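Local coordinates for protein xylooligosaccharide oxidase (Myceliophthora thermophila, PDB 5L6G) that oxidises the C1 hydroxyl of xylooligosaccharides and related sugars to lactones, using a bicovalently bound FAD and passing the electrons to molecular oxygen to give hydrogen peroxide, at residues A[94-99]-A[410-415]; A[185-190]-A[195-200]; A[373-378]-A[426-431]. All blocks are in the same frame, centred on the assembly; numbering follows the deposited sequence.

Contact 1: A[94-99]-A[410-415]; sequences HSYASF and LYELYD. With FAD (flavin-adenine dinucleotide), chain D; XYP (beta-D-xylopyranose), chain H.
The ring of Tyr-96 carries this contact: Tyr-414 turns an edge toward its face in an offset edge-to-face (T-shaped) pair, and the carboxylate of Glu-412 meets its hydroxyl end near the ring plane. The two tyrosine planes stand at 76°, with CE1 of Tyr-414 3.9 Å from CZ of Tyr-96. Tyr-96 CE1 also comes within 3.7 Å of C9 of the flavin, approaching obliquely.

The hydroxyl of Tyr-96 donates a short hydrogen bond to Glu-412, OH to OE2 2.5 Å. It arrives on the syn side of the carboxylate, 32° out of its plane. Glu-412 reaches it from strand 409-417, CG anti to N (chi1 -174°) and the chain extended beyond CG, the length that a glutamate offers and an aspartate lacks. Its other oxygen, OE1, faces the xylose of chain H and accepts from O1 of that sugar, although the place of OE1 is less certain. One water donates to the hydroxyl of Tyr-96 and, weakly, to that of Tyr-414, whose stronger partner is Glu-340.

His-94, two residues before Tyr-96, is bonded covalently through ND1 to C8M of the flavin, while its backbone N donates to FAD O2P at 3.1 Å. The next amide, Ser-95 N, donates to O2A at 3.0 Å, placing successive amides on the two phosphate groups. Ser-95 then turns its hydroxyl back to accept from the N of Ala-97, an ST turn, and from that of Phe-99, just past the type I turn from Ser-95 to Ser-98.

Together with Cys-155, the second covalent link, and Tyr-451, Thr-154 and Arg-272 on the sugar, this arrangement forms the active site of a bicovalent flavoprotein oxidase of the berberine bridge enzyme-like family, built on a PCMH-type FAD-binding fold.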
loop_
_atom_site.group_PDB
_atom_site.type_symbol
_atom_site.label_atom_id
_atom_site.label_comp_id
_atom_site.label_asym_id
_atom_site.label_seq_id
_atom_site.Cartn_x
_atom_site.Cartn_y
_atom_site.Cartn_z
ATOM N N HIS A 94 4.741 -4.692 6.910
ATOM C CA HIS A 94 5.011 -4.916 5.480
ATOM C C HIS A 94 5.776 -3.843 4.724
ATOM O O HIS A 94 6.028 -4.012 3.548
ATOM C CB HIS A 94 3.713 -5.273 4.728
ATOM C CG HIS A 94 3.437 -6.732 4.734
ATOM N ND1 HIS A 94 3.736 -7.567 3.663
ATOM C CD2 HIS A 94 2.947 -7.518 5.722
ATOM C CE1 HIS A 94 3.431 -8.810 4.021
ATOM N NE2 HIS A 94 2.956 -8.802 5.257
ATOM N N SER A 95 6.170 -2.750 5.374
ATOM C CA SER A 95 6.947 -1.740 4.657
ATOM C C SER A 95 8.078 -2.403 3.861
ATOM O O SER A 95 8.914 -3.093 4.420
ATOM C CB SER A 95 7.579 -0.742 5.610
ATOM O OG SER A 95 8.471 0.078 4.887
ATOM N N TYR A 96 8.151 -2.111 2.572
ATOM C CA TYR A 96 9.228 -2.663 1.744
ATOM C C TYR A 96 10.614 -2.103 2.145
ATOM O O TYR A 96 11.661 -2.634 1.741
ATOM C CB TYR A 96 8.949 -2.362 0.289
ATOM C CG TYR A 96 7.815 -3.167 -0.351
ATOM C CD1 TYR A 96 7.004 -4.041 0.387
ATOM C CD2 TYR A 96 7.564 -3.039 -1.696
ATOM C CE1 TYR A 96 5.985 -4.760 -0.231
ATOM C CE2 TYR A 96 6.561 -3.756 -2.320
ATOM C CZ TYR A 96 5.773 -4.609 -1.586
ATOM O OH TYR A 96 4.772 -5.320 -2.198
ATOM N N ALA A 97 10.610 -1.011 2.902
ATOM C CA ALA A 97 11.837 -0.358 3.356
ATOM C C ALA A 97 12.018 -0.533 4.866
ATOM O O ALA A 97 12.910 0.059 5.480
ATOM C CB ALA A 97 11.770 1.117 3.015
ATOM N N SER A 98 11.147 -1.346 5.463
ATOM C CA SER A 98 11.149 -1.579 6.911
ATOM C C SER A 98 10.984 -0.295 7.703
ATOM O O SER A 98 11.537 -0.166 8.809
ATOM C CB SER A 98 12.426 -2.321 7.353
ATOM O OG SER A 98 12.559 -3.581 6.710
ATOM N N PHE A 99 10.197 0.635 7.169
ATOM C CA PHE A 99 9.941 1.893 7.867
ATOM C C PHE A 99 9.161 1.771 9.180
ATOM O O PHE A 99 9.257 2.664 10.020
ATOM C CB PHE A 99 9.281 2.906 6.946
ATOM C CG PHE A 99 10.164 3.421 5.827
ATOM C CD1 PHE A 99 11.567 3.460 5.936
ATOM C CD2 PHE A 99 9.572 3.941 4.688
ATOM C CE1 PHE A 99 12.346 3.973 4.907
ATOM C CE2 PHE A 99 10.342 4.465 3.671
ATOM C CZ PHE A 99 11.722 4.478 3.776
ATOM N N LEU A 410 -0.839 2.432 -12.088
ATOM C CA LEU A 410 -0.008 2.222 -10.922
ATOM C C LEU A 410 0.825 0.971 -11.124
ATOM O O LEU A 410 0.340 -0.074 -11.600
ATOM C CB LEU A 410 -0.892 2.068 -9.694
ATOM C CG LEU A 410 -0.295 1.630 -8.377
ATOM C CD1 LEU A 410 0.650 2.714 -7.899
ATOM C CD2 LEU A 410 -1.407 1.357 -7.354
ATOM N N TYR A 411 2.081 1.055 -10.723
ATOM C CA TYR A 411 3.024 -0.010 -10.982
ATOM C C TYR A 411 3.713 -0.471 -9.716
ATOM O O TYR A 411 4.071 0.352 -8.860
ATOM C CB TYR A 411 4.125 0.462 -11.907
ATOM C CG TYR A 411 3.721 1.063 -13.231
ATOM C CD1 TYR A 411 3.154 2.336 -13.300
ATOM C CD2 TYR A 411 3.964 0.397 -14.413
ATOM C CE1 TYR A 411 2.850 2.936 -14.501
ATOM C CE2 TYR A 411 3.665 0.980 -15.632
ATOM C CZ TYR A 411 3.111 2.251 -15.676
ATOM O OH TYR A 411 2.800 2.841 -16.875
ATOM N N GLU A 412 3.921 -1.783 -9.638
ATOM C CA GLU A 412 4.801 -2.373 -8.669
ATOM C C GLU A 412 5.878 -3.119 -9.456
ATOM O O GLU A 412 5.553 -3.943 -10.312
ATOM C CB GLU A 412 4.075 -3.361 -7.759
ATOM C CG GLU A 412 4.963 -3.874 -6.633
ATOM C CD GLU A 412 4.284 -4.902 -5.746
ATOM O OE1 GLU A 412 3.159 -5.372 -6.080
ATOM O OE2 GLU A 412 4.904 -5.262 -4.722
ATOM N N LEU A 413 7.138 -2.812 -9.161
ATOM C CA LEU A 413 8.276 -3.518 -9.728
ATOM C C LEU A 413 8.997 -4.198 -8.583
ATOM O O LEU A 413 9.331 -3.573 -7.597
ATOM C CB LEU A 413 9.229 -2.584 -10.480
ATOM C CG LEU A 413 8.715 -1.757 -11.673
ATOM C CD1 LEU A 413 7.978 -0.516 -11.224
ATOM C CD2 LEU A 413 9.861 -1.355 -12.596
ATOM N N TYR A 414 9.229 -5.496 -8.720
ATOM C CA TYR A 414 9.629 -6.320 -7.586
ATOM C C TYR A 414 10.735 -7.245 -8.021
ATOM O O TYR A 414 10.603 -7.944 -9.018
ATOM C CB TYR A 414 8.428 -7.122 -7.112
ATOM C CG TYR A 414 8.461 -7.613 -5.687
ATOM C CD1 TYR A 414 7.914 -6.850 -4.662
ATOM C CD2 TYR A 414 8.955 -8.867 -5.365
ATOM C CE1 TYR A 414 7.902 -7.301 -3.354
ATOM C CE2 TYR A 414 8.941 -9.328 -4.047
ATOM C CZ TYR A 414 8.397 -8.534 -3.055
ATOM O OH TYR A 414 8.337 -8.972 -1.760
ATOM N N ASP A 415 11.817 -7.279 -7.256
ATOM C CA ASP A 415 13.026 -8.012 -7.653
ATOM C C ASP A 415 13.488 -8.803 -6.429
ATOM O O ASP A 415 14.052 -8.238 -5.500
ATOM C CB ASP A 415 14.070 -7.006 -8.145
ATOM C CG ASP A 415 15.420 -7.623 -8.438
ATOM O OD1 ASP A 415 15.541 -8.885 -8.496
ATOM O OD2 ASP A 415 16.388 -6.815 -8.615
HETATM P PA FAD D . 4.224 -1.223 8.482
HETATM O O1A FAD D . 3.790 -1.682 9.855
HETATM O O2A FAD D . 5.610 -1.593 8.059
HETATM O O5B FAD D . 3.915 0.308 8.301
HETATM C C5B FAD D . 4.175 1.033 7.096
HETATM C C4B FAD D . 4.273 2.511 7.399
HETATM O O4B FAD D . 3.040 2.959 7.968
HETATM C C3B FAD D . 5.355 2.833 8.417
HETATM O O3B FAD D . 5.870 4.122 8.157
HETATM C C2B FAD D . 4.606 2.856 9.724
HETATM O O2B FAD D . 5.265 3.589 10.749
HETATM C C1B FAD D . 3.283 3.449 9.292
HETATM N N9A FAD D . 2.211 3.028 10.197
HETATM C C8A FAD D . 1.840 1.793 10.525
HETATM N N7A FAD D . 0.816 1.818 11.411
HETATM C C5A FAD D . 0.549 3.108 11.615
HETATM C C6A FAD D . -0.394 3.838 12.459
HETATM N N6A FAD D . -1.248 3.105 13.199
HETATM N N1A FAD D . -0.337 5.186 12.438
HETATM C C2A FAD D . 0.514 5.879 11.677
HETATM N N3A FAD D . 1.422 5.259 10.864
HETATM C C4A FAD D . 1.460 3.899 10.820
HETATM N N1 FAD D . -0.178 -2.451 -1.197
HETATM C C2 FAD D . -1.235 -2.158 -2.019
HETATM O O2 FAD D . -1.543 -0.949 -2.212
HETATM N N3 FAD D . -1.966 -3.146 -2.589
HETATM C C4 FAD D . -1.709 -4.460 -2.381
HETATM O O4 FAD D . -2.380 -5.393 -2.907
HETATM C C4X FAD D . -0.579 -4.855 -1.513
HETATM N N5 FAD D . -0.243 -6.151 -1.250
HETATM C C5X FAD D . 0.799 -6.506 -0.410
HETATM C C6 FAD D . 1.118 -7.840 -0.123
HETATM C C7 FAD D . 2.198 -8.138 0.722
HETATM C C7M FAD D . 2.520 -9.588 0.987
HETATM C C8 FAD D . 2.998 -7.043 1.375
HETATM C C8M FAD D . 4.127 -7.338 2.355
HETATM C C9 FAD D . 2.653 -5.727 1.086
HETATM C C9A FAD D . 1.600 -5.411 0.208
HETATM N N10 FAD D . 1.253 -4.070 -0.110
HETATM C C10 FAD D . 0.186 -3.736 -0.947
HETATM C "C1'" FAD D . 1.984 -2.934 0.440
HETATM C "C2'" FAD D . 1.374 -2.420 1.705
HETATM O "O2'" FAD D . 0.233 -1.639 1.338
HETATM C "C3'" FAD D . 2.412 -1.505 2.332
HETATM O "O3'" FAD D . 3.638 -2.205 2.572
HETATM C "C4'" FAD D . 1.850 -0.971 3.652
HETATM O "O4'" FAD D . 2.395 0.335 3.890
HETATM C "C5'" FAD D . 2.171 -1.935 4.764
HETATM O "O5'" FAD D . 1.353 -1.645 5.900
HETATM P P FAD D . 1.764 -2.305 7.273
HETATM O O1P FAD D . 0.945 -1.754 8.397
HETATM O O2P FAD D . 1.808 -3.793 7.128
HETATM O O3P FAD D . 3.315 -1.913 7.350
HETATM O O1 XYP H . 0.374 -5.256 -5.383
HETATM C C1 XYP H . 0.634 -6.397 -4.569
HETATM C C2 XYP H . 0.075 -7.641 -5.256
HETATM C C3 XYP H . 0.500 -8.911 -4.530
HETATM C C4 XYP H . 2.014 -8.928 -4.342
HETATM C C5 XYP H . 2.496 -7.636 -3.671
HETATM O O2 XYP H . -1.349 -7.538 -5.258
HETATM O O3 XYP H . 0.013 -10.076 -5.218
HETATM O O4 XYP H . 2.388 -10.016 -3.488
HETATM O O5 XYP H . 2.036 -6.480 -4.365
HETATM O O HOH W 1 5.383 -8.257 -1.393
#

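Contact 2: A[185-190]-A[195-200]; sequences SADVVL and LVTASE
Strands 185-189 and 195-199 run antiparallel, their axes 4.6 Å apart at closest and their directions 155° apart, forming a beta hairpin in the FAD-binding region. Ala-186 with Ala-198 and Val-188 with Val-196 are the hydrogen-bonded pairs; the bond from Val-188 N to Val-196 O is 2.7 Å long and nearly straight at 164°.

The face bearing the alanines and these two valines lies against helix 204-213. Here Val-196 CG2 packs on Val-188 CB at 3.8 Å, while Leu-190 crosses the Val-196 side chain at about a right angle. Beta-branched valines suit the extended backbone; the small Ala-198 lets Leu-206 and Leu-210 of that helix come close, and Ala-186 lies on Val-220.

On the other face, Asp-187 and Thr-197 point the same way. Thr-197 keeps OG1 beside its own backbone N (chi1 -65°) and gives its proton to Asp-187, OG1 to OD1 2.7 Å, from above the carboxylate plane. Replacing Thr-197 with a valine would probably leave Asp-187 without its cross-strand donor, more dependent on its salt bridge to Arg-224. Farther along, Val-189 and Leu-195 lie side by side and meet helix 70-83, with Val-189 CG2 3.7 Å from Leu-195 CD2.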
loop_
_atom_site.group_PDB
_atom_site.type_symbol
_atom_site.label_atom_id
_atom_site.label_comp_id
_atom_site.label_asym_id
_atom_site.label_seq_id
_atom_site.Cartn_x
_atom_site.Cartn_y
_atom_site.Cartn_z
ATOM N N SER A 185 -13.127 8.113 10.105
ATOM C CA SER A 185 -12.479 8.840 11.189
ATOM C C SER A 185 -11.324 8.026 11.763
ATOM O O SER A 185 -11.218 6.822 11.542
ATOM C CB SER A 185 -13.480 9.218 12.292
ATOM O OG SER A 185 -13.891 8.078 13.027
ATOM N N ALA A 186 -10.461 8.701 12.506
ATOM C CA ALA A 186 -9.324 8.056 13.137
ATOM C C ALA A 186 -9.038 8.758 14.449
ATOM O O ALA A 186 -9.118 9.983 14.517
ATOM C CB ALA A 186 -8.098 8.143 12.249
ATOM N N ASP A 187 -8.704 7.983 15.474
ATOM C CA ASP A 187 -8.175 8.538 16.705
ATOM C C ASP A 187 -6.665 8.482 16.616
ATOM O O ASP A 187 -6.103 7.454 16.233
ATOM C CB ASP A 187 -8.650 7.750 17.910
ATOM C CG ASP A 187 -10.162 7.763 18.067
ATOM O OD1 ASP A 187 -10.827 8.711 17.594
ATOM O OD2 ASP A 187 -10.676 6.796 18.635
ATOM N N VAL A 188 -6.006 9.581 16.949
ATOM C CA VAL A 188 -4.593 9.718 16.723
ATOM C C VAL A 188 -3.883 10.183 17.974
ATOM O O VAL A 188 -4.366 11.083 18.665
ATOM C CB VAL A 188 -4.311 10.750 15.597
ATOM C CG1 VAL A 188 -2.847 10.695 15.169
ATOM C CG2 VAL A 188 -5.255 10.511 14.420
ATOM N N VAL A 189 -2.752 9.553 18.251
ATOM C CA VAL A 189 -1.835 9.988 19.305
ATOM C C VAL A 189 -0.777 10.856 18.648
ATOM O O VAL A 189 -0.015 10.381 17.802
ATOM C CB VAL A 189 -1.143 8.787 19.973
ATOM C CG1 VAL A 189 -0.172 9.240 21.063
ATOM C CG2 VAL A 189 -2.206 7.858 20.548
ATOM N N LEU A 190 -0.733 12.120 19.027
ATOM C CA LEU A 190 0.244 13.056 18.476
ATOM C C LEU A 190 1.601 12.940 19.165
ATOM O O LEU A 190 1.732 12.285 20.188
ATOM C CB LEU A 190 -0.285 14.484 18.597
ATOM C CG LEU A 190 -1.638 14.743 17.946
ATOM C CD1 LEU A 190 -2.057 16.195 18.167
ATOM C CD2 LEU A 190 -1.611 14.438 16.475
ATOM N N LEU A 195 -4.305 13.322 22.358
ATOM C CA LEU A 195 -5.242 12.550 21.562
ATOM C C LEU A 195 -6.110 13.463 20.749
ATOM O O LEU A 195 -6.562 14.508 21.229
ATOM C CB LEU A 195 -6.170 11.745 22.445
ATOM C CG LEU A 195 -5.449 10.832 23.412
ATOM C CD1 LEU A 195 -6.433 10.154 24.341
ATOM C CD2 LEU A 195 -4.626 9.829 22.609
ATOM N N VAL A 196 -6.380 13.061 19.520
ATOM C CA VAL A 196 -7.291 13.825 18.691
ATOM C C VAL A 196 -8.046 12.823 17.876
ATOM O O VAL A 196 -7.547 11.735 17.641
ATOM C CB VAL A 196 -6.574 14.818 17.746
ATOM C CG1 VAL A 196 -5.986 16.003 18.516
ATOM C CG2 VAL A 196 -5.512 14.127 16.937
ATOM N N THR A 197 -9.255 13.186 17.487
ATOM C CA THR A 197 -10.007 12.425 16.524
ATOM C C THR A 197 -10.031 13.284 15.276
ATOM O O THR A 197 -10.325 14.491 15.340
ATOM C CB THR A 197 -11.434 12.123 17.006
ATOM O OG1 THR A 197 -11.371 11.269 18.155
ATOM C CG2 THR A 197 -12.267 11.455 15.901
ATOM N N ALA A 198 -9.729 12.656 14.151
ATOM C CA ALA A 198 -9.707 13.324 12.857
ATOM C C ALA A 198 -10.826 12.769 11.987
ATOM O O ALA A 198 -11.052 11.567 11.934
ATOM C CB ALA A 198 -8.360 13.143 12.194
ATOM N N SER A 199 -11.542 13.666 11.335
ATOM C CA SER A 199 -12.628 13.312 10.439
ATOM C C SER A 199 -12.860 14.500 9.509
ATOM O O SER A 199 -12.142 15.499 9.572
ATOM C CB SER A 199 -13.895 13.006 11.240
ATOM O OG SER A 199 -14.467 14.193 11.754
ATOM N N GLU A 200 -13.867 14.420 8.656
ATOM C CA GLU A 200 -14.147 15.560 7.788
ATOM C C GLU A 200 -14.565 16.802 8.562
ATOM O O GLU A 200 -14.298 17.906 8.104
ATOM C CB GLU A 200 -15.178 15.220 6.716
ATOM C CG GLU A 200 -14.512 14.768 5.432
ATOM C CD GLU A 200 -15.504 14.366 4.374
ATOM O OE1 GLU A 200 -16.629 14.910 4.372
ATOM O OE2 GLU A 200 -15.148 13.492 3.555
#

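Contact 3: A[373-378]-A[426-431]; sequences RSWYII and FAFLDG. With XYP (beta-D-xylopyranose), chain I; XYP (beta-D-xylopyranose), chain H.
Phe-428 drives the CE2-CZ edge of its ring against one face of the Trp-375 indole. The pair is edge-to-face (T-shaped): the phenyl plane stands at 75° to the five-membered ring, and the two centroids are 5.1 Å apart. CZ of Phe-428 sits over the indole toward its rim, 3.8 Å from Trp-375 CG, while CE2 touches Trp-375 CB at 3.6 Å near the phenyl plane. Phe-428 sends CG anti to its backbone N (chi1 161°), reaching from the helix to the strand, and Trp-375 holds CG between its backbone N and carbonyl carbon.

A phenylalanine suits the buried helix position because its flat, wholly apolar edge can lie against an indole without needing a polar partner. The broad indole in turn presents aromatic surface to more than one neighbour: Trp-432, from a later turn of the same helix, also meets it edge-to-face.

Beside the phenylalanine, Arg-373 slides past in the opposite direction, with NH2 3.9 Å from Phe-428 CD2. Guanidinium and ring are tilted 61° to each other, and the approach is oblique. The charge is met by Asp-415 of the neighbouring strand, salt-bridged to Arg-373 NE.

Both segments also reach sugar. Tyr-376 and Ile-378 line the site of the chain H xylose, and Phe-426 turns one ring face to C4 of the chain I xylose, which lies over the ring centre in a CH-pi contact, CD1 to C4 3.6 Å. The arrangement is helix-on-sheet packing: helix 426-437 lies against the large antiparallel sheet of the substrate-binding domain.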
loop_
_atom_site.group_PDB
_atom_site.type_symbol
_atom_site.label_atom_id
_atom_site.label_comp_id
_atom_site.label_asym_id
_atom_site.label_seq_id
_atom_site.Cartn_x
_atom_site.Cartn_y
_atom_site.Cartn_z
ATOM N N ARG A 373 16.997 -13.516 -11.463
ATOM C CA ARG A 373 16.287 -13.502 -10.199
ATOM C C ARG A 373 14.790 -13.453 -10.446
ATOM O O ARG A 373 14.340 -13.078 -11.527
ATOM C CB ARG A 373 16.683 -12.265 -9.395
ATOM C CG ARG A 373 18.151 -12.217 -9.039
ATOM C CD ARG A 373 18.411 -11.044 -8.103
ATOM N NE ARG A 373 18.141 -9.741 -8.714
ATOM C CZ ARG A 373 18.991 -9.063 -9.487
ATOM N NH1 ARG A 373 20.192 -9.578 -9.819
ATOM N NH2 ARG A 373 18.637 -7.870 -9.970
ATOM N N SER A 374 14.024 -13.808 -9.425
ATOM C CA SER A 374 12.562 -13.770 -9.484
ATOM C C SER A 374 11.990 -12.355 -9.408
ATOM O O SER A 374 11.662 -11.851 -8.313
ATOM C CB SER A 374 11.970 -14.584 -8.333
ATOM O OG SER A 374 12.348 -15.932 -8.408
ATOM N N TRP A 375 11.760 -11.748 -10.557
ATOM C CA TRP A 375 11.202 -10.430 -10.607
ATOM C C TRP A 375 9.779 -10.474 -11.181
ATOM O O TRP A 375 9.403 -11.436 -11.844
ATOM C CB TRP A 375 12.093 -9.505 -11.421
ATOM C CG TRP A 375 12.177 -9.894 -12.854
ATOM C CD1 TRP A 375 13.111 -10.695 -13.427
ATOM C CD2 TRP A 375 11.269 -9.528 -13.891
ATOM N NE1 TRP A 375 12.852 -10.847 -14.756
ATOM C CE2 TRP A 375 11.720 -10.137 -15.067
ATOM C CE3 TRP A 375 10.112 -8.735 -13.938
ATOM C CZ2 TRP A 375 11.067 -9.972 -16.288
ATOM C CZ3 TRP A 375 9.468 -8.581 -15.118
ATOM C CH2 TRP A 375 9.943 -9.185 -16.290
ATOM N N TYR A 376 8.984 -9.459 -10.863
ATOM C CA TYR A 376 7.713 -9.244 -11.560
ATOM C C TYR A 376 7.434 -7.766 -11.686
ATOM O O TYR A 376 8.039 -6.943 -10.985
ATOM C CB TYR A 376 6.528 -9.966 -10.889
ATOM C CG TYR A 376 6.138 -9.503 -9.489
ATOM C CD1 TYR A 376 5.384 -8.334 -9.298
ATOM C CD2 TYR A 376 6.470 -10.256 -8.366
ATOM C CE1 TYR A 376 5.004 -7.919 -8.025
ATOM C CE2 TYR A 376 6.078 -9.843 -7.085
ATOM C CZ TYR A 376 5.354 -8.667 -6.936
ATOM O OH TYR A 376 4.966 -8.222 -5.683
ATOM N N ILE A 377 6.535 -7.444 -12.610
ATOM C CA ILE A 377 5.985 -6.110 -12.739
ATOM C C ILE A 377 4.453 -6.215 -12.705
ATOM O O ILE A 377 3.854 -7.087 -13.345
ATOM C CB ILE A 377 6.467 -5.392 -14.024
ATOM C CG1 ILE A 377 5.910 -3.970 -14.091
ATOM C CG2 ILE A 377 6.077 -6.147 -15.282
ATOM C CD1 ILE A 377 6.541 -3.139 -15.191
ATOM N N ILE A 378 3.832 -5.338 -11.933
ATOM C CA ILE A 378 2.386 -5.224 -11.957
ATOM C C ILE A 378 2.054 -3.856 -12.537
ATOM O O ILE A 378 2.645 -2.864 -12.151
ATOM C CB ILE A 378 1.786 -5.396 -10.566
ATOM C CG1 ILE A 378 1.845 -6.863 -10.156
ATOM C CG2 ILE A 378 0.354 -4.878 -10.528
ATOM C CD1 ILE A 378 1.303 -7.125 -8.763
ATOM N N PHE A 426 20.277 -3.402 -7.749
ATOM C CA PHE A 426 19.371 -2.257 -7.802
ATOM C C PHE A 426 19.325 -1.624 -9.182
ATOM O O PHE A 426 18.325 -1.052 -9.549
ATOM C CB PHE A 426 19.759 -1.213 -6.760
ATOM C CG PHE A 426 19.955 -1.794 -5.400
ATOM C CD1 PHE A 426 18.863 -2.088 -4.611
ATOM C CD2 PHE A 426 21.234 -2.105 -4.937
ATOM C CE1 PHE A 426 19.024 -2.646 -3.366
ATOM C CE2 PHE A 426 21.404 -2.668 -3.691
ATOM C CZ PHE A 426 20.302 -2.950 -2.909
ATOM N N ALA A 427 20.417 -1.719 -9.931
ATOM C CA ALA A 427 20.499 -1.113 -11.259
ATOM C C ALA A 427 19.417 -1.665 -12.186
ATOM O O ALA A 427 18.984 -0.984 -13.120
ATOM C CB ALA A 427 21.869 -1.339 -11.854
ATOM N N PHE A 428 18.973 -2.883 -11.928
ATOM C CA PHE A 428 17.922 -3.495 -12.772
ATOM C C PHE A 428 16.612 -2.686 -12.700
ATOM O O PHE A 428 16.182 -2.099 -13.687
ATOM C CB PHE A 428 17.724 -4.985 -12.416
ATOM C CG PHE A 428 16.412 -5.564 -12.882
ATOM C CD1 PHE A 428 15.896 -5.244 -14.132
ATOM C CD2 PHE A 428 15.709 -6.458 -12.084
ATOM C CE1 PHE A 428 14.665 -5.763 -14.548
ATOM C CE2 PHE A 428 14.495 -6.989 -12.509
ATOM C CZ PHE A 428 13.973 -6.635 -13.733
ATOM N N LEU A 429 15.956 -2.656 -11.557
ATOM C CA LEU A 429 14.746 -1.844 -11.468
ATOM C C LEU A 429 15.016 -0.366 -11.669
ATOM O O LEU A 429 14.163 0.335 -12.215
ATOM C CB LEU A 429 14.000 -2.081 -10.164
ATOM C CG LEU A 429 13.479 -3.507 -10.015
ATOM C CD1 LEU A 429 12.633 -3.596 -8.759
ATOM C CD2 LEU A 429 12.701 -3.985 -11.245
ATOM N N ASP A 430 16.186 0.127 -11.252
ATOM C CA ASP A 430 16.494 1.547 -11.450
ATOM C C ASP A 430 16.479 1.918 -12.927
ATOM O O ASP A 430 15.955 2.980 -13.305
ATOM C CB ASP A 430 17.851 1.928 -10.815
ATOM C CG ASP A 430 17.786 1.979 -9.290
ATOM O OD1 ASP A 430 16.656 1.868 -8.750
ATOM O OD2 ASP A 430 18.863 2.112 -8.635
ATOM N N GLY A 431 17.073 1.058 -13.749
ATOM C CA GLY A 431 17.159 1.290 -15.169
ATOM C C GLY A 431 15.777 1.212 -15.802
ATOM O O GLY A 431 15.462 1.967 -16.723
HETATM O O1 XYP I . 18.419 -0.384 0.762
HETATM C C1 XYP I . 18.696 0.539 -0.266
HETATM C C2 XYP I . 20.184 0.458 -0.609
HETATM C C3 XYP I . 20.463 1.399 -1.756
HETATM C C4 XYP I . 19.587 1.001 -2.926
HETATM C C5 XYP I . 18.130 1.005 -2.520
HETATM O O2 XYP I . 21.010 0.789 0.523
HETATM O O3 XYP I . 21.826 1.308 -2.166
HETATM O O4 XYP I . 19.832 1.920 -3.986
HETATM O O5 XYP I . 17.921 0.157 -1.389
HETATM O O1 XYP H . 0.374 -5.256 -5.383
HETATM C C1 XYP H . 0.634 -6.397 -4.569
HETATM C C2 XYP H . 0.075 -7.641 -5.256
HETATM C C3 XYP H . 0.500 -8.911 -4.530
HETATM C C4 XYP H . 2.014 -8.928 -4.342
HETATM C C5 XYP H . 2.496 -7.636 -3.671
HETATM O O2 XYP H . -1.349 -7.538 -5.258
HETATM O O3 XYP H . 0.013 -10.076 -5.218
HETATM O O4 XYP H . 2.388 -10.016 -3.488
HETATM O O5 XYP H . 2.036 -6.480 -4.365
#

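Contacts 1 and 3 share the large antiparallel sheet and lie with centres about 11 Å apart. Their strands, 374-381 and 409-417, are neighbours, joined by a probable hydrogen bond from Ile-378 N to Glu-412 O of 2.7 Å; both contacts touch the chain H xylose, contact 1 also reaching the flavin. Helix 426-437 follows strand 409-417 directly, and Leu-429 packs on Leu-413. Contact 2 stands apart: its centre is about 27 Å from that of contact 1 and about 38 Å from that of contact 3, which lies on the opposite side of the chain's centre. Its hairpin nevertheless approaches the cofactor, the Val-188 side chain lying about 7 Å from FAD.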